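Conserved hypothetical protein (Sulfolobus solfataricus, PDB 2FNA) probably hydrolyses ATP as an archaeal AAA+ ATPase, binding the nucleotide, found here as ADP, in the pocket of its P-loop domain. Local coordinates at residues L92-I102 with N126-S135; P208-R219 with Y232-P243. One frame throughout, in Å; residues are numbered along the deposited sequence.

Interaction 1 (L92-I102 with N126-S135)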
loop_
_atom_site.group_PDB
_atom_site.type_symbol
_atom_site.label_atom_id
_atom_site.label_comp_id
_atom_site.label_asym_id
_atom_site.label_seq_id
_atom_site.Cartn_x
_atom_site.Cartn_y
_atom_site.Cartn_z
ATOM N N LEU A 92 7.174 24.880 -8.465
ATOM C CA LEU A 92 7.873 25.778 -7.539
ATOM C C LEU A 92 9.084 26.449 -8.196
ATOM O O LEU A 92 10.218 26.065 -7.939
ATOM C CB LEU A 92 8.297 25.036 -6.258
ATOM C CG LEU A 92 7.218 24.583 -5.253
ATOM C CD1 LEU A 92 7.878 23.886 -4.068
ATOM C CD2 LEU A 92 6.324 25.717 -4.741
ATOM N N PRO A 93 8.840 27.483 -9.030
ATOM C CA PRO A 93 9.901 28.273 -9.661
ATOM C C PRO A 93 11.181 28.529 -8.835
ATOM O O PRO A 93 12.275 28.464 -9.398
ATOM C CB PRO A 93 9.192 29.598 -9.959
ATOM C CG PRO A 93 7.820 29.179 -10.309
ATOM C CD PRO A 93 7.510 27.968 -9.455
ATOM N N SER A 94 11.052 28.826 -7.539
ATOM C CA SER A 94 12.221 29.162 -6.700
ATOM C C SER A 94 12.938 27.934 -6.134
ATOM O O SER A 94 13.887 28.071 -5.352
ATOM C CB SER A 94 11.818 30.077 -5.539
ATOM O OG SER A 94 10.912 29.437 -4.653
ATOM N N LEU A 95 12.482 26.742 -6.506
ATOM C CA LEU A 95 13.107 25.516 -6.018
ATOM C C LEU A 95 14.431 25.264 -6.725
ATOM O O LEU A 95 15.426 24.959 -6.080
ATOM C CB LEU A 95 12.180 24.323 -6.219
ATOM C CG LEU A 95 12.649 22.958 -5.698
ATOM C CD1 LEU A 95 13.137 23.059 -4.277
ATOM C CD2 LEU A 95 11.518 21.998 -5.783
ATOM N N LEU A 96 14.438 25.403 -8.049
ATOM C CA LEU A 96 15.659 25.213 -8.835
ATOM C C LEU A 96 16.811 26.034 -8.255
ATOM O O LEU A 96 17.941 25.554 -8.174
ATOM C CB LEU A 96 15.418 25.555 -10.304
ATOM C CG LEU A 96 16.136 24.640 -11.294
ATOM C CD1 LEU A 96 15.486 23.271 -11.320
ATOM C CD2 LEU A 96 16.170 25.236 -12.710
ATOM N N LYS A 97 16.508 27.257 -7.819
ATOM C CA LYS A 97 17.464 28.102 -7.097
ATOM C C LYS A 97 17.856 27.529 -5.728
ATOM O O LYS A 97 19.023 27.569 -5.353
ATOM C CB LYS A 97 16.879 29.516 -6.920
ATOM C CG LYS A 97 17.721 30.477 -6.056
ATOM C CD LYS A 97 16.959 31.792 -5.784
ATOM C CE LYS A 97 17.517 32.569 -4.575
ATOM N NZ LYS A 97 18.119 33.867 -4.962
ATOM N N ALA A 98 16.869 27.033 -4.982
ATOM C CA ALA A 98 17.099 26.448 -3.644
ATOM C C ALA A 98 17.850 25.097 -3.670
ATOM O O ALA A 98 18.504 24.735 -2.683
ATOM C CB ALA A 98 15.776 26.311 -2.890
ATOM N N LEU A 99 17.759 24.366 -4.785
ATOM C CA LEU A 99 18.507 23.107 -4.964
ATOM C C LEU A 99 19.925 23.326 -5.502
ATOM O O LEU A 99 20.730 22.392 -5.544
ATOM C CB LEU A 99 17.751 22.159 -5.913
ATOM C CG LEU A 99 16.392 21.683 -5.413
ATOM C CD1 LEU A 99 15.642 20.882 -6.474
ATOM C CD2 LEU A 99 16.566 20.880 -4.151
ATOM N N LYS A 100 20.227 24.550 -5.926
ATOM C CA LYS A 100 21.523 24.855 -6.537
ATOM C C LYS A 100 22.691 24.554 -5.586
ATOM O O LYS A 100 23.707 23.987 -6.009
ATOM C CB LYS A 100 21.562 26.323 -7.021
ATOM C CG LYS A 100 22.710 26.662 -7.982
ATOM C CD LYS A 100 22.690 28.124 -8.410
ATOM N N ASN A 101 22.543 24.911 -4.309
ATOM C CA ASN A 101 23.619 24.715 -3.327
ATOM C C ASN A 101 23.551 23.376 -2.567
ATOM O O ASN A 101 24.256 23.195 -1.567
ATOM C CB ASN A 101 23.649 25.879 -2.336
ATOM N N ILE A 102 22.720 22.439 -3.025
ATOM C CA ILE A 102 22.747 21.084 -2.460
ATOM C C ILE A 102 23.994 20.372 -3.012
ATOM O O ILE A 102 24.242 20.390 -4.222
ATOM C CB ILE A 102 21.461 20.267 -2.775
ATOM C CG1 ILE A 102 20.199 20.992 -2.274
ATOM C CG2 ILE A 102 21.536 18.864 -2.141
ATOM C CD1 ILE A 102 19.989 20.951 -0.762
ATOM N N ASN A 126 18.263 18.175 4.225
ATOM C CA ASN A 126 18.500 19.475 3.547
ATOM C C ASN A 126 17.655 19.623 2.294
ATOM O O ASN A 126 17.236 20.728 1.932
ATOM C CB ASN A 126 19.963 19.632 3.152
ATOM C CG ASN A 126 20.866 19.969 4.329
ATOM O OD1 ASN A 126 20.406 20.298 5.430
ATOM N ND2 ASN A 126 22.172 19.898 4.093
ATOM N N LEU A 127 17.402 18.500 1.635
ATOM C CA LEU A 127 16.551 18.470 0.464
ATOM C C LEU A 127 15.120 18.901 0.821
ATOM O O LEU A 127 14.543 19.773 0.157
ATOM C CB LEU A 127 16.583 17.071 -0.150
ATOM C CG LEU A 127 15.798 16.837 -1.450
ATOM C CD1 LEU A 127 16.234 17.814 -2.577
ATOM C CD2 LEU A 127 15.930 15.379 -1.917
ATOM N N LEU A 128 14.574 18.301 1.874
ATOM C CA LEU A 128 13.222 18.604 2.365
ATOM C C LEU A 128 13.128 20.056 2.799
ATOM O O LEU A 128 12.126 20.743 2.543
ATOM C CB LEU A 128 12.871 17.721 3.555
ATOM C CG LEU A 128 12.755 16.205 3.348
ATOM C CD1 LEU A 128 12.486 15.554 4.687
ATOM C CD2 LEU A 128 11.666 15.876 2.378
ATOM N N GLU A 129 14.179 20.501 3.473
ATOM C CA GLU A 129 14.277 21.864 3.955
ATOM C C GLU A 129 14.250 22.876 2.808
ATOM O O GLU A 129 13.757 23.994 2.979
ATOM C CB GLU A 129 15.549 22.023 4.797
ATOM C CG GLU A 129 15.535 23.253 5.673
ATOM C CD GLU A 129 16.464 23.172 6.878
ATOM O OE1 GLU A 129 17.026 22.089 7.179
ATOM O OE2 GLU A 129 16.610 24.221 7.536
ATOM N N SER A 130 14.749 22.477 1.637
ATOM C CA SER A 130 14.755 23.360 0.454
ATOM C C SER A 130 13.397 23.417 -0.247
ATOM O O SER A 130 13.056 24.426 -0.864
ATOM C CB SER A 130 15.818 22.914 -0.544
ATOM O OG SER A 130 15.420 21.736 -1.202
ATOM N N PHE A 131 12.629 22.326 -0.174
ATOM C CA PHE A 131 11.251 22.329 -0.633
ATOM C C PHE A 131 10.491 23.333 0.203
ATOM O O PHE A 131 9.726 24.142 -0.331
ATOM C CB PHE A 131 10.573 20.974 -0.441
ATOM C CG PHE A 131 11.183 19.839 -1.216
ATOM C CD1 PHE A 131 12.016 20.047 -2.297
ATOM C CD2 PHE A 131 10.878 18.525 -0.856
ATOM C CE1 PHE A 131 12.553 18.966 -2.996
ATOM C CE2 PHE A 131 11.407 17.446 -1.562
ATOM C CZ PHE A 131 12.249 17.675 -2.632
ATOM N N GLU A 132 10.713 23.269 1.518
ATOM C CA GLU A 132 10.075 24.189 2.466
ATOM C C GLU A 132 10.498 25.630 2.219
ATOM O O GLU A 132 9.656 26.519 2.275
ATOM C CB GLU A 132 10.320 23.750 3.926
ATOM C CG GLU A 132 10.121 24.861 4.954
ATOM C CD GLU A 132 9.755 24.384 6.340
ATOM O OE1 GLU A 132 9.111 23.326 6.458
ATOM O OE2 GLU A 132 10.076 25.111 7.312
ATOM N N GLN A 133 11.779 25.869 1.928
ATOM C CA GLN A 133 12.241 27.224 1.553
ATOM C C GLN A 133 11.562 27.778 0.297
ATOM O O GLN A 133 11.299 28.980 0.202
ATOM C CB GLN A 133 13.763 27.270 1.342
ATOM C CG GLN A 133 14.532 28.006 2.442
ATOM C CD GLN A 133 14.822 27.139 3.674
ATOM O OE1 GLN A 133 15.955 27.113 4.171
ATOM N NE2 GLN A 133 13.801 26.431 4.173
ATOM N N ALA A 134 11.288 26.889 -0.656
ATOM C CA ALA A 134 10.756 27.253 -1.962
ATOM C C ALA A 134 9.212 27.428 -2.000
ATOM O O ALA A 134 8.655 27.838 -3.023
ATOM C CB ALA A 134 11.193 26.204 -2.991
ATOM N N SER A 135 8.535 27.134 -0.892
ATOM C CA SER A 135 7.080 27.031 -0.876
ATOM C C SER A 135 6.510 27.871 0.269
ATOM O O SER A 135 6.999 27.799 1.393
ATOM C CB SER A 135 6.668 25.558 -0.711
ATOM O OG SER A 135 5.330 25.334 -1.133
#
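Leu95 and Ala134 bring the two backbones nearest each other: the Ala134 methyl lies against the Leu95 backbone, CB to CA 3.6 Å. From there the end of Leu95 turns back toward the partner helix and meets Phe131 at an angle. Its CG stands anti to the backbone N (chi1 -177°), which turns CD1 in the plane of the Phe131 ring and against its edge, 3.8 Å from Phe131 CD1; the same methyl lies 3.7 Å from Ser130 O. One face of that ring carries Leu127 O, a carbonyl of its own helix, which takes the Phe131 amide. A turn further on, Leu99 and Leu127 meet at a slant through single methyls, and the pair is tight, Leu99 CD2 to Leu127 CD1 being 3.5 Å. Leu99 CD2 also nears the Ser130 hydroxyl, but Ser130 adopts two conformers, so this touch and the very short approach of its OG to Leu127 O are doubtful. The small Ala98 methyl faces Ser130 and lets the backbones come close. At one end of the contact Ile102 brings CD1 to the carbonyl and CB of Asn126. At the other, Leu92 spreads both methyls over the end of the partner segment, CD2 3.6 Å from Ala134 O and CD1 3.9 Å from Ser135 CB, beside a Ser135 hydroxyl bonded to Asp137 O. With an alanine here both methyls go, and Ala134 O and the Ser135 side chain would probably be left with a gap beside them. Leu88 and Ile85 of helix 74-91 back Leu95 and Leu99. The short helix 95-98 thus packs from outside on helix 124-133, which in turn leans Phe131 on Ile171 of strand 171-177 and flanks the parallel sheet, an alpha/beta layering characteristic of P-loop NTPases.

Interaction 2 (P208-R219 with Y232-P243). With ADP (adenosine-5'-diphosphate), chain D.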
loop_
_atom_site.group_PDB
_atom_site.type_symbol
_atom_site.label_atom_id
_atom_site.label_comp_id
_atom_site.label_asym_id
_atom_site.label_seq_id
_atom_site.Cartn_x
_atom_site.Cartn_y
_atom_site.Cartn_z
ATOM N N PRO A 208 -12.012 -3.486 4.045
ATOM C CA PRO A 208 -12.892 -4.042 3.041
ATOM C C PRO A 208 -14.304 -3.539 3.248
ATOM O O PRO A 208 -14.710 -3.265 4.399
ATOM C CB PRO A 208 -12.869 -5.540 3.363
ATOM C CG PRO A 208 -11.537 -5.756 3.937
ATOM C CD PRO A 208 -11.255 -4.531 4.744
ATOM N N PHE A 209 -15.076 -3.469 2.179
ATOM C CA PHE A 209 -16.507 -3.235 2.333
ATOM C C PHE A 209 -17.199 -4.334 3.139
ATOM O O PHE A 209 -16.924 -5.535 2.962
ATOM C CB PHE A 209 -17.182 -3.110 0.968
ATOM C CG PHE A 209 -16.712 -1.926 0.135
ATOM C CD1 PHE A 209 -16.435 -0.710 0.705
ATOM C CD2 PHE A 209 -16.632 -2.031 -1.239
ATOM C CE1 PHE A 209 -16.016 0.370 -0.086
ATOM C CE2 PHE A 209 -16.241 -0.946 -2.035
ATOM C CZ PHE A 209 -15.954 0.256 -1.453
ATOM N N SER A 210 -18.101 -3.917 4.040
ATOM C CA SER A 210 -19.074 -4.821 4.607
ATOM C C SER A 210 -20.051 -5.254 3.502
ATOM O O SER A 210 -20.000 -4.759 2.360
ATOM C CB SER A 210 -19.852 -4.099 5.695
ATOM O OG SER A 210 -20.708 -3.151 5.075
ATOM N N ARG A 211 -20.961 -6.164 3.845
ATOM C CA ARG A 211 -21.955 -6.670 2.898
ATOM C C ARG A 211 -22.770 -5.543 2.325
ATOM O O ARG A 211 -23.019 -5.478 1.115
ATOM C CB ARG A 211 -22.889 -7.663 3.576
ATOM C CG ARG A 211 -23.888 -8.275 2.660
ATOM C CD ARG A 211 -24.811 -9.223 3.420
ATOM N NE ARG A 211 -26.184 -9.223 2.897
ATOM C CZ ARG A 211 -27.056 -8.217 3.040
ATOM N NH1 ARG A 211 -26.734 -7.108 3.691
ATOM N NH2 ARG A 211 -28.274 -8.321 2.525
ATOM N N GLU A 212 -23.179 -4.657 3.221
ATOM C CA GLU A 212 -24.075 -3.561 2.907
ATOM C C GLU A 212 -23.371 -2.479 2.101
ATOM O O GLU A 212 -23.962 -1.918 1.197
ATOM C CB GLU A 212 -24.718 -3.006 4.208
ATOM C CG GLU A 212 -25.616 -4.036 4.986
ATOM C CD GLU A 212 -24.844 -5.117 5.826
ATOM O OE1 GLU A 212 -23.629 -4.962 6.127
ATOM O OE2 GLU A 212 -25.473 -6.142 6.188
ATOM N N GLU A 213 -22.103 -2.218 2.394
ATOM C CA GLU A 213 -21.290 -1.282 1.593
ATOM C C GLU A 213 -20.976 -1.810 0.200
ATOM O O GLU A 213 -21.037 -1.080 -0.782
ATOM C CB GLU A 213 -19.957 -0.992 2.290
ATOM C CG GLU A 213 -20.089 0.013 3.423
ATOM C CD GLU A 213 -18.830 0.137 4.256
ATOM O OE1 GLU A 213 -18.043 -0.825 4.317
ATOM O OE2 GLU A 213 -18.656 1.204 4.879
ATOM N N ALA A 214 -20.639 -3.088 0.127
ATOM C CA ALA A 214 -20.305 -3.719 -1.121
ATOM C C ALA A 214 -21.485 -3.650 -2.075
ATOM O O ALA A 214 -21.341 -3.278 -3.246
ATOM C CB ALA A 214 -19.883 -5.160 -0.875
ATOM N N ILE A 215 -22.654 -3.991 -1.554
ATOM C CA ILE A 215 -23.913 -3.958 -2.292
ATOM C C ILE A 215 -24.221 -2.530 -2.743
ATOM O O ILE A 215 -24.584 -2.305 -3.890
ATOM C CB ILE A 215 -25.072 -4.560 -1.419
ATOM C CG1 ILE A 215 -24.875 -6.079 -1.336
ATOM C CG2 ILE A 215 -26.456 -4.202 -1.984
ATOM C CD1 ILE A 215 -25.725 -6.751 -0.341
ATOM N N GLU A 216 -24.087 -1.567 -1.835
ATOM C CA GLU A 216 -24.319 -0.176 -2.186
ATOM C C GLU A 216 -23.320 0.341 -3.234
ATOM O O GLU A 216 -23.678 1.168 -4.051
ATOM C CB GLU A 216 -24.318 0.693 -0.928
ATOM C CG GLU A 216 -24.707 2.154 -1.163
ATOM C CD GLU A 216 -26.020 2.337 -1.957
ATOM O OE1 GLU A 216 -26.990 1.553 -1.768
ATOM O OE2 GLU A 216 -26.064 3.284 -2.773
ATOM N N PHE A 217 -22.081 -0.149 -3.212
ATOM C CA PHE A 217 -21.043 0.237 -4.192
ATOM C C PHE A 217 -21.435 -0.203 -5.602
ATOM O O PHE A 217 -21.374 0.564 -6.571
ATOM C CB PHE A 217 -19.702 -0.407 -3.777
ATOM C CG PHE A 217 -18.611 -0.291 -4.796
ATOM C CD1 PHE A 217 -18.048 0.941 -5.070
ATOM C CD2 PHE A 217 -18.133 -1.410 -5.472
ATOM C CE1 PHE A 217 -17.047 1.083 -5.992
ATOM C CE2 PHE A 217 -17.125 -1.285 -6.393
ATOM C CZ PHE A 217 -16.569 -0.023 -6.675
ATOM N N LEU A 218 -21.841 -1.456 -5.710
ATOM C CA LEU A 218 -22.246 -2.030 -6.995
ATOM C C LEU A 218 -23.503 -1.356 -7.508
ATOM O O LEU A 218 -23.567 -0.985 -8.676
ATOM C CB LEU A 218 -22.545 -3.502 -6.822
ATOM C CG LEU A 218 -21.310 -4.343 -6.564
ATOM C CD1 LEU A 218 -21.766 -5.724 -6.380
ATOM C CD2 LEU A 218 -20.336 -4.246 -7.743
ATOM N N ARG A 219 -24.490 -1.236 -6.611
ATOM C CA ARG A 219 -25.754 -0.546 -6.903
ATOM C C ARG A 219 -25.476 0.821 -7.491
ATOM O O ARG A 219 -26.030 1.199 -8.506
ATOM C CB ARG A 219 -26.610 -0.363 -5.633
ATOM C CG ARG A 219 -28.062 -0.031 -5.938
ATOM C CD ARG A 219 -28.819 0.714 -4.801
ATOM N NE ARG A 219 -28.437 2.096 -4.430
ATOM C CZ ARG A 219 -27.887 3.040 -5.203
ATOM N NH1 ARG A 219 -27.577 2.834 -6.467
ATOM N NH2 ARG A 219 -27.626 4.237 -4.690
ATOM N N TYR A 232 -26.994 -8.838 -6.328
ATOM C CA TYR A 232 -25.955 -8.262 -5.500
ATOM C C TYR A 232 -25.422 -9.238 -4.443
ATOM O O TYR A 232 -24.243 -9.221 -4.140
ATOM C CB TYR A 232 -26.454 -6.999 -4.824
ATOM C CG TYR A 232 -26.811 -5.888 -5.770
ATOM C CD1 TYR A 232 -25.820 -5.086 -6.345
ATOM C CD2 TYR A 232 -28.137 -5.614 -6.076
ATOM C CE1 TYR A 232 -26.152 -4.059 -7.234
ATOM C CE2 TYR A 232 -28.479 -4.574 -6.930
ATOM C CZ TYR A 232 -27.492 -3.794 -7.497
ATOM O OH TYR A 232 -27.856 -2.777 -8.345
ATOM N N GLU A 233 -26.288 -10.086 -3.887
ATOM C CA GLU A 233 -25.893 -10.948 -2.770
ATOM C C GLU A 233 -24.944 -12.038 -3.210
ATOM O O GLU A 233 -23.985 -12.344 -2.503
ATOM C CB GLU A 233 -27.112 -11.607 -2.116
ATOM C CG GLU A 233 -28.072 -10.651 -1.479
ATOM C CD GLU A 233 -27.514 -10.038 -0.236
ATOM O OE1 GLU A 233 -26.774 -10.727 0.505
ATOM O OE2 GLU A 233 -27.821 -8.856 -0.001
ATOM N N VAL A 234 -25.200 -12.633 -4.366
ATOM C CA VAL A 234 -24.302 -13.651 -4.870
ATOM C C VAL A 234 -22.938 -13.051 -5.217
ATOM O O VAL A 234 -21.918 -13.716 -5.061
ATOM C CB VAL A 234 -24.872 -14.450 -6.077
ATOM C CG1 VAL A 234 -25.044 -13.592 -7.291
ATOM C CG2 VAL A 234 -23.956 -15.637 -6.403
ATOM N N VAL A 235 -22.922 -11.801 -5.680
ATOM C CA VAL A 235 -21.654 -11.169 -6.010
ATOM C C VAL A 235 -20.853 -11.029 -4.718
ATOM O O VAL A 235 -19.717 -11.438 -4.679
ATOM C CB VAL A 235 -21.801 -9.807 -6.723
ATOM C CG1 VAL A 235 -20.409 -9.160 -6.950
ATOM C CG2 VAL A 235 -22.501 -9.962 -8.047
ATOM N N TYR A 236 -21.446 -10.475 -3.657
ATOM C CA TYR A 236 -20.745 -10.377 -2.370
ATOM C C TYR A 236 -20.290 -11.751 -1.831
ATOM O O TYR A 236 -19.168 -11.892 -1.324
ATOM C CB TYR A 236 -21.591 -9.653 -1.314
ATOM C CG TYR A 236 -20.846 -9.499 0.008
ATOM C CD1 TYR A 236 -19.767 -8.623 0.144
ATOM C CD2 TYR A 236 -21.194 -10.277 1.104
ATOM C CE1 TYR A 236 -19.070 -8.536 1.351
ATOM C CE2 TYR A 236 -20.521 -10.180 2.299
ATOM C CZ TYR A 236 -19.479 -9.309 2.426
ATOM O OH TYR A 236 -18.829 -9.255 3.647
ATOM N N GLU A 237 -21.157 -12.750 -1.922
ATOM C CA GLU A 237 -20.822 -14.082 -1.419
ATOM C C GLU A 237 -19.612 -14.657 -2.144
ATOM O O GLU A 237 -18.776 -15.281 -1.517
ATOM C CB GLU A 237 -22.017 -15.042 -1.516
ATOM C CG GLU A 237 -23.091 -14.802 -0.426
ATOM C CD GLU A 237 -24.546 -15.180 -0.823
ATOM O OE1 GLU A 237 -24.809 -15.684 -1.957
ATOM O OE2 GLU A 237 -25.444 -14.957 0.036
ATOM N N LYS A 238 -19.505 -14.409 -3.452
ATOM C CA LYS A 238 -18.462 -15.022 -4.288
ATOM C C LYS A 238 -17.146 -14.227 -4.325
ATOM O O LYS A 238 -16.059 -14.806 -4.357
ATOM C CB LYS A 238 -18.984 -15.206 -5.719
ATOM C CG LYS A 238 -19.857 -16.443 -5.946
ATOM C CD LYS A 238 -19.010 -17.693 -6.214
ATOM C CE LYS A 238 -19.660 -18.623 -7.229
ATOM N NZ LYS A 238 -21.085 -18.934 -6.906
ATOM N N ILE A 239 -17.253 -12.900 -4.355
ATOM C CA ILE A 239 -16.102 -12.020 -4.558
ATOM C C ILE A 239 -15.580 -11.476 -3.229
ATOM O O ILE A 239 -14.374 -11.266 -3.065
ATOM C CB ILE A 239 -16.478 -10.804 -5.483
ATOM C CG1 ILE A 239 -16.929 -11.291 -6.872
ATOM C CG2 ILE A 239 -15.313 -9.791 -5.582
ATOM C CD1 ILE A 239 -15.945 -12.194 -7.526
ATOM N N GLY A 240 -16.502 -11.191 -2.311
ATOM C CA GLY A 240 -16.168 -10.622 -1.009
ATOM C C GLY A 240 -16.114 -9.107 -1.063
ATOM O O GLY A 240 -16.602 -8.488 -2.016
ATOM N N GLY A 241 -15.528 -8.514 -0.022
ATOM C CA GLY A 241 -15.596 -7.068 0.196
ATOM C C GLY A 241 -14.437 -6.220 -0.296
ATOM O O GLY A 241 -14.479 -4.994 -0.193
ATOM N N ILE A 242 -13.377 -6.821 -0.810
ATOM C CA ILE A 242 -12.236 -6.009 -1.257
ATOM C C ILE A 242 -12.652 -5.093 -2.404
ATOM O O ILE A 242 -13.109 -5.574 -3.442
ATOM C CB ILE A 242 -11.025 -6.888 -1.630
ATOM C CG1 ILE A 242 -10.442 -7.525 -0.347
ATOM C CG2 ILE A 242 -9.960 -6.118 -2.436
ATOM C CD1 ILE A 242 -9.806 -6.552 0.634
ATOM N N PRO A 243 -12.535 -3.754 -2.215
ATOM C CA PRO A 243 -13.036 -2.860 -3.264
ATOM C C PRO A 243 -12.490 -3.106 -4.663
ATOM O O PRO A 243 -13.243 -3.002 -5.641
ATOM C CB PRO A 243 -12.646 -1.458 -2.758
ATOM C CG PRO A 243 -12.652 -1.591 -1.283
ATOM C CD PRO A 243 -12.076 -3.004 -1.037
HETATM P PB ADP D . -4.664 0.213 -2.805
HETATM O O1B ADP D . -5.223 0.216 -1.419
HETATM O O2B ADP D . -4.170 -1.172 -3.213
HETATM O O3B ADP D . -3.736 1.326 -3.160
HETATM P PA ADP D . -6.249 1.301 -5.047
HETATM O O1A ADP D . -6.437 2.762 -4.794
HETATM O O2A ADP D . -5.160 1.038 -6.001
HETATM O O3A ADP D . -6.041 0.377 -3.724
HETATM O "O5'" ADP D . -7.674 0.734 -5.461
HETATM C "C5'" ADP D . -7.858 -0.599 -5.968
HETATM C "C4'" ADP D . -8.936 -0.597 -7.050
HETATM O "O4'" ADP D . -10.231 -0.451 -6.498
HETATM C "C3'" ADP D . -8.818 0.513 -8.048
HETATM O "O3'" ADP D . -9.405 0.041 -9.279
HETATM C "C2'" ADP D . -9.708 1.605 -7.497
HETATM O "O2'" ADP D . -10.217 2.463 -8.508
HETATM C "C1'" ADP D . -10.811 0.776 -6.901
HETATM N N9 ADP D . -11.443 1.326 -5.707
HETATM C C8 ADP D . -11.072 1.077 -4.432
HETATM N N7 ADP D . -11.904 1.679 -3.583
HETATM C C5 ADP D . -12.818 2.352 -4.321
HETATM C C6 ADP D . -14.000 3.204 -4.066
HETATM N N6 ADP D . -14.367 3.498 -2.801
HETATM N N1 ADP D . -14.706 3.679 -5.130
HETATM C C2 ADP D . -14.367 3.390 -6.401
HETATM N N3 ADP D . -13.312 2.616 -6.708
HETATM C C4 ADP D . -12.532 2.085 -5.726
HETATM O O HOH W 1 -16.714 -7.858 3.745
HETATM O O HOH W 2 -20.344 -7.822 6.021
#
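Phe209 and Pro243 form the tight, buried end of this contact, where the two segments run past each other beside the nucleotide. Pro243 CG sits over one face of the Phe209 ring, 3.8 Å from its centroid, in a CH-pi contact. At its edge the same ring meets ADP N6 in plane, Pro243 CB lies 3.3 Å from ADP N7, and Phe217 reaches the adenine at C2, so three side chains line the base. The backbones join here too: Phe209 N donates to Gly241 O from above the carbonyl plane. Gly241 CA makes a CA-H...O contact with Phe209 O, and a CB would point at that oxygen and clash, so the position calls for glycine. Such a helical region, set after the last strand of the core sheet and touching the bound nucleotide, is consistent with the lid of an AAA+ ATPase, with helix segments 211-219 and 232-239 crossing at 121°. Between them Tyr236, its CG anti to the backbone N (chi1 -178°), lays its ring flat under Arg211 CA, 3.7 Å from the ring centroid, while Ala214 CB approaches obliquely. Leu218 CD1 and Val235 CG1 meet tip to tip at 3.7 Å, and Leu218 CB lies at the edge of the Tyr232 ring. The other flank is polar and wetter. Arg211, bent at chi3, grips the Glu233 carboxylate with two nitrogens, NH2 to OE2 at 2.6 Å and NE to the syn side of OE1 at 2.9 Å, the planes 34° apart; NH1 adds a weak bond to Glu212. Two waters gather at the Tyr236 hydroxyl: one sits doubtfully close to it and to Phe209 O, the other accepts from the Arg211 amide. Ser210 and Glu213 close a capping box at the start of helix 211-225.

Overall arrangement
Interactions 1 and 2 lie on opposite sides of the chain's centre, their own centres 47 Å apart and their nearest atoms about 30 Å apart. They follow in series along the chain, interaction 1 closing before interaction 2 opens, and all four segments fall within the archaeal ATPase part of the sequence. Three of the five strands of the parallel core, 139-144, 171-177 and 202-206, come between them in the chain: helix 124-133 leads into strand 139-144, and strand 202-206, an outermost strand, runs into segment 208-219. Only interaction 2 contributes residues to the ADP pocket; interaction 1 joins helices remote from the nucleotide, while interaction 2 borders it, probably in the lid.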